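Local atomic coordinates of telomerase reverse transcriptase (Candida tropicalis MYA-3404, PDB entry 6ZD1), a protein that probably extends telomeres as a reverse transcriptase, adding simple sequence repeats to chromosome ends by copying a template within the enzyme's RNA component. Residues L171-N174 / I175-F179; E84-L87 / I88-K92; D557-C560 / L561-D564. All blocks are in the same frame, centred on the assembly; numbering follows the deposited sequence.

Contact 1 (L171-N174 / I175-F179); sequences LVKN and IVRAF
Residues Leu171 to Phe179 form the final turns of one alpha-helix, in which the backbone N atoms of Ile175, Val176, Arg177 and Ala178 each bond to the carbonyl oxygen four residues earlier. The bond from Ala178 N to Asn174 O is short at 2.7 Å but clearly bent, with 133° at the hydrogen, whereas the other three are straighter.

Side chains meet the preceding turn chiefly through its carbonyl oxygens. In Ile175 the CG1 branch is set beside the backbone N and opposite the carbonyl carbon (chi1 -69°), which folds it back along the helix toward Leu171. CG1 therefore lies 3.1 Å from Leu171 O, and CD1 carries on past the same oxygen at 3.3 Å. Val176 makes a lighter version of this approach with a single methyl, CG2, 3.4 Å from Val172 O. On the outward face Arg177 brings CG to 3.4 Å from Lys173 O, and its CD runs near Lys173 CG at 4.2 Å; only the aliphatic parts of these two chains meet. Their charged ends part, Lys173 NZ being bonded to Ala120 O and standing 6.4 Å from Arg177 NH1. Asn174, on the partly exposed side, turns its amide from the helix, and ND2 makes a weak hydrogen bond to Ile3 O.

Val172 and Val176 face helix 104-117, where Val172 packs on Ile112 and Phe115 and both valines touch Leu116. At the end of the helix, Arg177 O accepts a bond from His198 NE2. The arrangement is that of an amphipathic helix, its branched aliphatic residues turned to a helical core and its polar ones outward, within the predominantly helical telomerase RNA-binding domain.

Contact 2 (E84-L87 / I88-K92); sequences EVVL and IIMGK
Glu84 to Lys92 lie on an amphipathic alpha-helix of the telomerase RNA-binding domain, and side chains one turn apart meet differently on its two faces. On the buried face Val85 is followed by Ile89 and Val86 by Met90, a selenomethionine introduced in place of methionine. Each of the later residues keeps a gamma carbon close to the backbone of the turn before: Ile89 CG1 is 3.1 Å from Val85 O, and Met90 CG is 3.2 Å from Val86 O. The side chains themselves touch less closely, with Met90 CG 4.2 Å from Val86 CG1 and the CG1 atoms of Val85 and Ile89 4.4 Å apart. Neighbouring elements complete the packing: Ile89 rests on Tyr53 and Ile56 of helix 53-60, Val86 on Ile112 and Leu116 of helix 104-117, and Met90 on Trp99.

The other face is more open to solvent, although the side chains there meet no less closely. Glu84 and Ile88 run side by side in the same direction, their side chains meeting through aliphatic carbons, Glu84 CG to Ile88 CD1 at 3.9 Å. Two torsions bring this about: Glu84 sends CG opposite its own backbone N (chi1 -172°), while Ile88 swings CG1 back beside its N, where it lies 3.1 Å from Glu84 O. The extended chain carries the carboxylate beyond the isoleucine, and its OE1 forms a long, weak ion pair with Arg81. Farther along this partly exposed side Leu87 leans on Gln109. Gly91, which has no side chain, follows one turn later, and Gly91 N bonds to Leu87 O at 2.8 Å.

Contact 3 (D557-C560 / L561-D564); sequences DINC and LTLD
Asn559 folds its amide over the backbone of Leu561 and Thr562 at the turn of a beta hairpin, the one joining strands 556-559 and 565-567. Its CG is placed opposite the backbone N (chi1 -169°), which directs OD1 into the turn. There OD1 accepts a hydrogen bond from Leu561 N at 2.8 Å, lying in the carbonyl plane and closing an Asx turn, and a weak second one from Thr562 N at 3.4 Å. The Leu561 bond, with the weak second one, probably restricts rotation of the amide.

Asn559 and Leu561 project alongside each other in the same direction, with OD1 of the asparagine 3.3 Å from Leu561 CB. Thr562 instead crosses the asparagine at a slant, its OG1 3.7 Å from Asn559 CG. Leu563 is directed to the buried side; its CD2 stands at the edge of contact with Ile558 CG2, and the leucine packs on Phe319 and the isoleucine on Ile316, both of helix 309-326.

The position and sequence of this three-stranded sheet are consistent with the primer-grip region, motif E, of telomerase reverse transcriptases. Leu563 N bonds weakly to Asn559 O, and beyond it Asp564 O accepts a hydrogen bond from Asn559 N at 2.9 Å and also receives a CA-H...O contact from Ile558 CA at 3.2 Å.

Overall arrangement
Contacts 2, 1 and 3 follow one another in series along the chain. The first two lie on helices 79-93 and 158-179 of the RNA-binding domain, their centres 11 Å apart, and they touch directly: Ile175 CD1 meets Ile89 CG2 at 3.6 Å and Met90 SE at 3.8 Å, joining the two helices in one core. Contact 3 sits in a hairpin of the small antiparallel sheet that follows the reverse-transcriptase palm strands, with its centre about 49 Å from that of contact 1 and across the chain's centre from it. The nearest atoms of contacts 1 and 3 are about 36 Å apart, so contact 3 shares no packing with contacts 1 and 2.

Contact 1 (L171-N174 / I175-F179)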
ATOM      1  N   LEU A 171      -9.480   0.202  24.115  1.00 56.53           N
ATOM      2  CA  LEU A 171     -10.837  -0.331  24.128  1.00 60.65           C
ATOM      3  C   LEU A 171     -11.355  -0.590  22.717  1.00 58.84           C
ATOM      4  O   LEU A 171     -11.666  -1.732  22.362  1.00 58.34           O
ATOM      5  CB  LEU A 171     -11.769   0.621  24.878  1.00 63.21           C
ATOM      6  CG  LEU A 171     -11.591   0.633  26.393  1.00 56.61           C
ATOM      7  CD1 LEU A 171     -12.606   1.548  27.043  1.00 60.14           C
ATOM      8  CD2 LEU A 171     -11.738  -0.775  26.910  1.00 69.37           C
ATOM      9  N   VAL A 172     -11.429   0.458  21.890  1.00 54.91           N
ATOM     10  CA  VAL A 172     -12.057   0.317  20.579  1.00 55.71           C
ATOM     11  C   VAL A 172     -11.285  -0.672  19.717  1.00 49.27           C
ATOM     12  O   VAL A 172     -11.873  -1.566  19.097  1.00 59.62           O
ATOM     13  CB  VAL A 172     -12.180   1.691  19.892  1.00 64.43           C
ATOM     14  CG1 VAL A 172     -12.732   1.534  18.477  1.00 46.71           C
ATOM     15  CG2 VAL A 172     -13.072   2.613  20.712  1.00 48.28           C
ATOM     16  N   LYS A 173      -9.955  -0.570  19.711  1.00 54.09           N
ATOM     17  CA  LYS A 173      -9.160  -1.415  18.826  1.00 59.93           C
ATOM     18  C   LYS A 173      -9.234  -2.880  19.240  1.00 59.83           C
ATOM     19  O   LYS A 173      -9.373  -3.765  18.388  1.00 70.46           O
ATOM     20  CB  LYS A 173      -7.711  -0.930  18.798  1.00 66.79           C
ATOM     21  CG  LYS A 173      -6.782  -1.784  17.951  1.00 63.33           C
ATOM     22  CD  LYS A 173      -5.340  -1.345  18.111  1.00 74.27           C
ATOM     23  CE  LYS A 173      -5.027  -0.147  17.243  1.00 77.79           C
ATOM     24  NZ  LYS A 173      -5.011  -0.535  15.808  1.00 96.00           N
ATOM     25  N   ASN A 174      -9.156  -3.162  20.543  1.00 64.69           N
ATOM     26  CA  ASN A 174      -9.216  -4.553  20.983  1.00 70.78           C
ATOM     27  C   ASN A 174     -10.580  -5.169  20.714  1.00 63.07           C
ATOM     28  O   ASN A 174     -10.668  -6.366  20.423  1.00 62.32           O
ATOM     29  CB  ASN A 174      -8.864  -4.665  22.463  1.00 58.08           C
ATOM     30  CG  ASN A 174      -7.402  -4.378  22.727  1.00 64.20           C
ATOM     31  OD1 ASN A 174      -6.587  -4.380  21.807  1.00 65.84           O
ATOM     32  ND2 ASN A 174      -7.063  -4.134  23.986  1.00 74.03           N
ATOM     33  N   ILE A 175     -11.650  -4.378  20.817  1.00 69.63           N
ATOM     34  CA  ILE A 175     -12.972  -4.881  20.458  1.00 63.04           C
ATOM     35  C   ILE A 175     -12.990  -5.330  19.005  1.00 63.81           C
ATOM     36  O   ILE A 175     -13.483  -6.419  18.682  1.00 58.05           O
ATOM     37  CB  ILE A 175     -14.037  -3.804  20.732  1.00 62.00           C
ATOM     38  CG1 ILE A 175     -14.182  -3.587  22.237  1.00 55.97           C
ATOM     39  CG2 ILE A 175     -15.363  -4.185  20.088  1.00 54.51           C
ATOM     40  CD1 ILE A 175     -14.880  -2.302  22.592  1.00 61.54           C
ATOM     41  N   VAL A 176     -12.409  -4.521  18.114  1.00 53.29           N
ATOM     42  CA  VAL A 176     -12.324  -4.898  16.705  1.00 59.37           C
ATOM     43  C   VAL A 176     -11.483  -6.156  16.547  1.00 61.14           C
ATOM     44  O   VAL A 176     -11.855  -7.090  15.827  1.00 56.90           O
ATOM     45  CB  VAL A 176     -11.750  -3.739  15.871  1.00 51.66           C
ATOM     46  CG1 VAL A 176     -11.521  -4.189  14.437  1.00 48.92           C
ATOM     47  CG2 VAL A 176     -12.679  -2.538  15.919  1.00 55.35           C
ATOM     48  N   ARG A 177     -10.338  -6.204  17.233  1.00 54.16           N
ATOM     49  CA  ARG A 177      -9.484  -7.379  17.138  1.00 63.94           C
ATOM     50  C   ARG A 177     -10.151  -8.599  17.756  1.00 51.28           C
ATOM     51  O   ARG A 177      -9.890  -9.728  17.329  1.00 67.29           O
ATOM     52  CB  ARG A 177      -8.138  -7.108  17.814  1.00 68.69           C
ATOM     53  CG  ARG A 177      -7.277  -6.065  17.114  1.00 61.33           C
ATOM     54  CD  ARG A 177      -5.936  -5.903  17.817  1.00 85.68           C
ATOM     55  NE  ARG A 177      -5.230  -7.176  17.942  1.00102.69           N
ATOM     56  CZ  ARG A 177      -4.330  -7.624  17.071  1.00105.16           C
ATOM     57  NH1 ARG A 177      -4.016  -6.898  16.007  1.00116.94           N
ATOM     58  NH2 ARG A 177      -3.741  -8.797  17.265  1.00 94.52           N
ATOM     59  N   ALA A 178     -11.034  -8.388  18.734  1.00 54.86           N
ATOM     60  CA  ALA A 178     -11.689  -9.508  19.400  1.00 56.84           C
ATOM     61  C   ALA A 178     -12.657 -10.227  18.468  1.00 64.46           C
ATOM     62  O   ALA A 178     -12.789 -11.455  18.530  1.00 57.99           O
ATOM     63  CB  ALA A 178     -12.418  -9.020  20.651  1.00 50.54           C
ATOM     64  N   PHE A 179     -13.348  -9.485  17.603  1.00 50.94           N
ATOM     65  CA  PHE A 179     -14.430 -10.057  16.817  1.00 57.46           C
ATOM     66  C   PHE A 179     -14.120 -10.212  15.338  1.00 62.12           C
ATOM     67  O   PHE A 179     -14.645 -11.136  14.712  1.00 60.90           O
ATOM     68  CB  PHE A 179     -15.703  -9.211  16.970  1.00 61.77           C
ATOM     69  CG  PHE A 179     -16.301  -9.260  18.351  1.00 59.81           C
ATOM     70  CD1 PHE A 179     -17.052 -10.350  18.756  1.00 67.75           C
ATOM     71  CD2 PHE A 179     -16.113  -8.216  19.242  1.00 62.89           C
ATOM     72  CE1 PHE A 179     -17.601 -10.400  20.023  1.00 70.16           C
ATOM     73  CE2 PHE A 179     -16.662  -8.261  20.513  1.00 60.87           C
ATOM     74  CZ  PHE A 179     -17.405  -9.352  20.901  1.00 58.54           C
TER

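Contact 2 (E84-L87 / I88-K92)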
ATOM      1  N   GLU A  84     -22.676  -0.858  15.202  1.00 76.04           N
ATOM      2  CA  GLU A  84     -23.649  -1.094  16.264  1.00 72.40           C
ATOM      3  C   GLU A  84     -23.063  -1.974  17.361  1.00 72.36           C
ATOM      4  O   GLU A  84     -23.248  -1.697  18.550  1.00 72.06           O
ATOM      5  CB  GLU A  84     -24.918  -1.722  15.683  1.00 75.13           C
ATOM      6  CG  GLU A  84     -26.063  -1.841  16.680  1.00 92.41           C
ATOM      7  CD  GLU A  84     -27.330  -2.408  16.063  1.00102.47           C
ATOM      8  OE1 GLU A  84     -27.261  -2.922  14.926  1.00104.80           O
ATOM      9  OE2 GLU A  84     -28.394  -2.337  16.714  1.00101.89           O
ATOM     10  N   VAL A  85     -22.338  -3.031  16.981  1.00 72.31           N
ATOM     11  CA  VAL A  85     -21.710  -3.899  17.975  1.00 70.79           C
ATOM     12  C   VAL A  85     -20.714  -3.110  18.816  1.00 67.49           C
ATOM     13  O   VAL A  85     -20.691  -3.217  20.047  1.00 66.28           O
ATOM     14  CB  VAL A  85     -21.040  -5.108  17.298  1.00 72.26           C
ATOM     15  CG1 VAL A  85     -20.192  -5.872  18.304  1.00 68.04           C
ATOM     16  CG2 VAL A  85     -22.088  -6.022  16.698  1.00 75.50           C
ATOM     17  N   VAL A  86     -19.859  -2.326  18.158  1.00 69.61           N
ATOM     18  CA  VAL A  86     -18.836  -1.564  18.872  1.00 66.17           C
ATOM     19  C   VAL A  86     -19.475  -0.599  19.866  1.00 65.03           C
ATOM     20  O   VAL A  86     -19.083  -0.537  21.036  1.00 63.04           O
ATOM     21  CB  VAL A  86     -17.922  -0.832  17.872  1.00 70.81           C
ATOM     22  CG1 VAL A  86     -16.964   0.089  18.606  1.00 58.88           C
ATOM     23  CG2 VAL A  86     -17.158  -1.845  17.031  1.00 58.87           C
ATOM     24  N   LEU A  87     -20.479   0.162  19.418  1.00 71.94           N
ATOM     25  CA  LEU A  87     -21.101   1.144  20.302  1.00 64.28           C
ATOM     26  C   LEU A  87     -21.886   0.477  21.425  1.00 69.73           C
ATOM     27  O   LEU A  87     -21.974   1.026  22.529  1.00 65.39           O
ATOM     28  CB  LEU A  87     -22.009   2.076  19.499  1.00 70.59           C
ATOM     29  CG  LEU A  87     -21.301   2.943  18.454  1.00 84.00           C
ATOM     30  CD1 LEU A  87     -22.275   3.912  17.797  1.00 65.34           C
ATOM     31  CD2 LEU A  87     -20.129   3.687  19.083  1.00 73.06           C
ATOM     32  N   ILE A  88     -22.450  -0.705  21.168  1.00 67.00           N
ATOM     33  CA  ILE A  88     -23.144  -1.438  22.220  1.00 69.66           C
ATOM     34  C   ILE A  88     -22.160  -1.882  23.296  1.00 70.31           C
ATOM     35  O   ILE A  88     -22.455  -1.800  24.496  1.00 72.29           O
ATOM     36  CB  ILE A  88     -23.916  -2.628  21.617  1.00 74.89           C
ATOM     37  CG1 ILE A  88     -25.207  -2.139  20.950  1.00 74.34           C
ATOM     38  CG2 ILE A  88     -24.213  -3.683  22.675  1.00 70.45           C
ATOM     39  CD1 ILE A  88     -26.002  -3.233  20.275  1.00 74.54           C
ATOM     40  N   ILE A  89     -20.976  -2.351  22.890  1.00 64.75           N
ATOM     41  CA  ILE A  89     -19.938  -2.685  23.864  1.00 71.36           C
ATOM     42  C   ILE A  89     -19.508  -1.435  24.624  1.00 69.20           C
ATOM     43  O   ILE A  89     -19.397  -1.441  25.856  1.00 65.67           O
ATOM     44  CB  ILE A  89     -18.742  -3.363  23.173  1.00 69.78           C
ATOM     45  CG1 ILE A  89     -19.196  -4.572  22.353  1.00 63.98           C
ATOM     46  CG2 ILE A  89     -17.721  -3.807  24.208  1.00 57.04           C
ATOM     47  CD1 ILE A  89     -19.399  -5.813  23.158  1.00 70.94           C
HETATM   48  N   MSE A  90     -19.265  -0.345  23.901  1.00 66.86           N
HETATM   49  CA  MSE A  90     -18.807   0.899  24.513  1.00 68.25           C
HETATM   50  C   MSE A  90     -19.821   1.451  25.503  1.00 67.90           C
HETATM   51  O   MSE A  90     -19.450   1.964  26.558  1.00 69.08           O
HETATM   52  CB  MSE A  90     -18.507   1.949  23.437  1.00 70.87           C
HETATM   53  CG  MSE A  90     -17.307   1.611  22.559  1.00 83.48           C
HETATM   54 SE   MSE A  90     -15.689   1.283  23.602  1.00107.54          SE
HETATM   55  CE  MSE A  90     -15.573   3.011  24.493  1.00 74.63           C
ATOM     56  N   GLY A  91     -21.106   1.329  25.167  1.00 63.82           N
ATOM     57  CA  GLY A  91     -22.137   1.757  26.098  1.00 66.40           C
ATOM     58  C   GLY A  91     -22.110   0.956  27.385  1.00 70.47           C
ATOM     59  O   GLY A  91     -22.156   1.515  28.483  1.00 78.12           O
ATOM     60  N   LYS A  92     -22.020  -0.371  27.263  1.00 70.58           N
ATOM     61  CA  LYS A  92     -21.910  -1.222  28.444  1.00 74.21           C
ATOM     62  C   LYS A  92     -20.625  -0.941  29.215  1.00 67.93           C
ATOM     63  O   LYS A  92     -20.620  -0.947  30.451  1.00 73.04           O
ATOM     64  CB  LYS A  92     -21.980  -2.695  28.038  1.00 65.44           C
ATOM     65  CG  LYS A  92     -23.377  -3.181  27.680  1.00 67.31           C
ATOM     66  CD  LYS A  92     -23.333  -4.588  27.097  1.00 84.80           C
ATOM     67  CE  LYS A  92     -24.362  -5.510  27.746  1.00100.42           C
ATOM     68  NZ  LYS A  92     -24.034  -5.826  29.170  1.00 98.86           N
TER

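Contact 3 (D557-C560 / L561-D564)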
ATOM      1  N   ASP A 557      -9.031   6.471 -19.951  1.00 76.38           N
ATOM      2  CA  ASP A 557      -9.969   6.377 -21.061  1.00 76.70           C
ATOM      3  C   ASP A 557      -9.272   6.916 -22.301  1.00 60.22           C
ATOM      4  O   ASP A 557      -8.887   8.090 -22.335  1.00 67.83           O
ATOM      5  CB  ASP A 557     -11.247   7.167 -20.781  1.00 75.74           C
ATOM      6  CG  ASP A 557     -12.331   6.317 -20.161  1.00 91.62           C
ATOM      7  OD1 ASP A 557     -12.086   5.112 -19.939  1.00 93.46           O
ATOM      8  OD2 ASP A 557     -13.430   6.854 -19.900  1.00104.33           O
ATOM      9  N   ILE A 558      -9.096   6.063 -23.306  1.00 57.18           N
ATOM     10  CA  ILE A 558      -8.338   6.410 -24.503  1.00 58.30           C
ATOM     11  C   ILE A 558      -9.274   6.366 -25.703  1.00 60.72           C
ATOM     12  O   ILE A 558      -9.871   5.321 -25.995  1.00 58.55           O
ATOM     13  CB  ILE A 558      -7.141   5.473 -24.710  1.00 60.20           C
ATOM     14  CG1 ILE A 558      -6.226   5.507 -23.486  1.00 67.11           C
ATOM     15  CG2 ILE A 558      -6.377   5.873 -25.961  1.00 56.75           C
ATOM     16  CD1 ILE A 558      -5.097   4.501 -23.540  1.00 64.66           C
ATOM     17  N   ASN A 559      -9.399   7.496 -26.396  1.00 62.98           N
ATOM     18  CA  ASN A 559     -10.200   7.577 -27.611  1.00 63.46           C
ATOM     19  C   ASN A 559      -9.351   7.136 -28.799  1.00 60.85           C
ATOM     20  O   ASN A 559      -8.306   7.732 -29.079  1.00 62.17           O
ATOM     21  CB  ASN A 559     -10.735   8.995 -27.818  1.00 61.53           C
ATOM     22  CG  ASN A 559     -11.793   9.071 -28.914  1.00 63.46           C
ATOM     23  OD1 ASN A 559     -11.591   8.585 -30.027  1.00 69.60           O
ATOM     24  ND2 ASN A 559     -12.928   9.677 -28.597  1.00 64.85           N
ATOM     25  N   CYS A 560      -9.805   6.092 -29.495  1.00 69.31           N
ATOM     26  CA  CYS A 560      -9.058   5.531 -30.615  1.00 72.71           C
ATOM     27  C   CYS A 560      -8.977   6.481 -31.801  1.00 64.01           C
ATOM     28  O   CYS A 560      -8.058   6.361 -32.617  1.00 76.35           O
ATOM     29  CB  CYS A 560      -9.707   4.217 -31.054  1.00 91.95           C
ATOM     30  SG  CYS A 560      -8.835   3.326 -32.355  1.00 88.62           S
ATOM     31  N   LEU A 561      -9.913   7.418 -31.911  1.00 70.38           N
ATOM     32  CA  LEU A 561     -10.020   8.292 -33.070  1.00 76.35           C
ATOM     33  C   LEU A 561      -9.161   9.542 -32.946  1.00 75.72           C
ATOM     34  O   LEU A 561      -8.572   9.987 -33.935  1.00 67.09           O
ATOM     35  CB  LEU A 561     -11.479   8.689 -33.284  1.00 70.96           C
ATOM     36  CG  LEU A 561     -11.842   9.092 -34.708  1.00 88.43           C
ATOM     37  CD1 LEU A 561     -11.553   7.945 -35.661  1.00 71.08           C
ATOM     38  CD2 LEU A 561     -13.304   9.488 -34.769  1.00102.07           C
ATOM     39  N   THR A 562      -9.104  10.138 -31.756  1.00 80.63           N
ATOM     40  CA  THR A 562      -8.352  11.363 -31.536  1.00 64.88           C
ATOM     41  C   THR A 562      -7.179  11.198 -30.580  1.00 62.87           C
ATOM     42  O   THR A 562      -6.434  12.164 -30.374  1.00 65.76           O
ATOM     43  CB  THR A 562      -9.281  12.461 -31.005  1.00 65.97           C
ATOM     44  OG1 THR A 562      -9.825  12.057 -29.744  1.00 64.75           O
ATOM     45  CG2 THR A 562     -10.421  12.710 -31.981  1.00 68.35           C
ATOM     46  N   LEU A 563      -6.992  10.012 -29.996  1.00 61.24           N
ATOM     47  CA  LEU A 563      -5.934   9.765 -29.012  1.00 64.08           C
ATOM     48  C   LEU A 563      -6.064  10.708 -27.815  1.00 60.76           C
ATOM     49  O   LEU A 563      -5.073  11.204 -27.274  1.00 58.46           O
ATOM     50  CB  LEU A 563      -4.539   9.847 -29.639  1.00 66.19           C
ATOM     51  CG  LEU A 563      -4.104   8.617 -30.448  1.00 61.07           C
ATOM     52  CD1 LEU A 563      -2.618   8.674 -30.773  1.00 61.08           C
ATOM     53  CD2 LEU A 563      -4.440   7.327 -29.717  1.00 64.33           C
ATOM     54  N   ASP A 564      -7.304  10.975 -27.415  1.00 59.74           N
ATOM     55  CA  ASP A 564      -7.574  11.665 -26.163  1.00 59.65           C
ATOM     56  C   ASP A 564      -7.385  10.694 -25.001  1.00 59.85           C
ATOM     57  O   ASP A 564      -7.886   9.568 -25.041  1.00 63.03           O
ATOM     58  CB  ASP A 564      -8.995  12.223 -26.166  1.00 61.31           C
ATOM     59  CG  ASP A 564      -9.310  13.028 -24.924  1.00 70.71           C
ATOM     60  OD1 ASP A 564      -8.986  14.236 -24.898  1.00 73.94           O
ATOM     61  OD2 ASP A 564      -9.881  12.456 -23.972  1.00 79.74           O
TER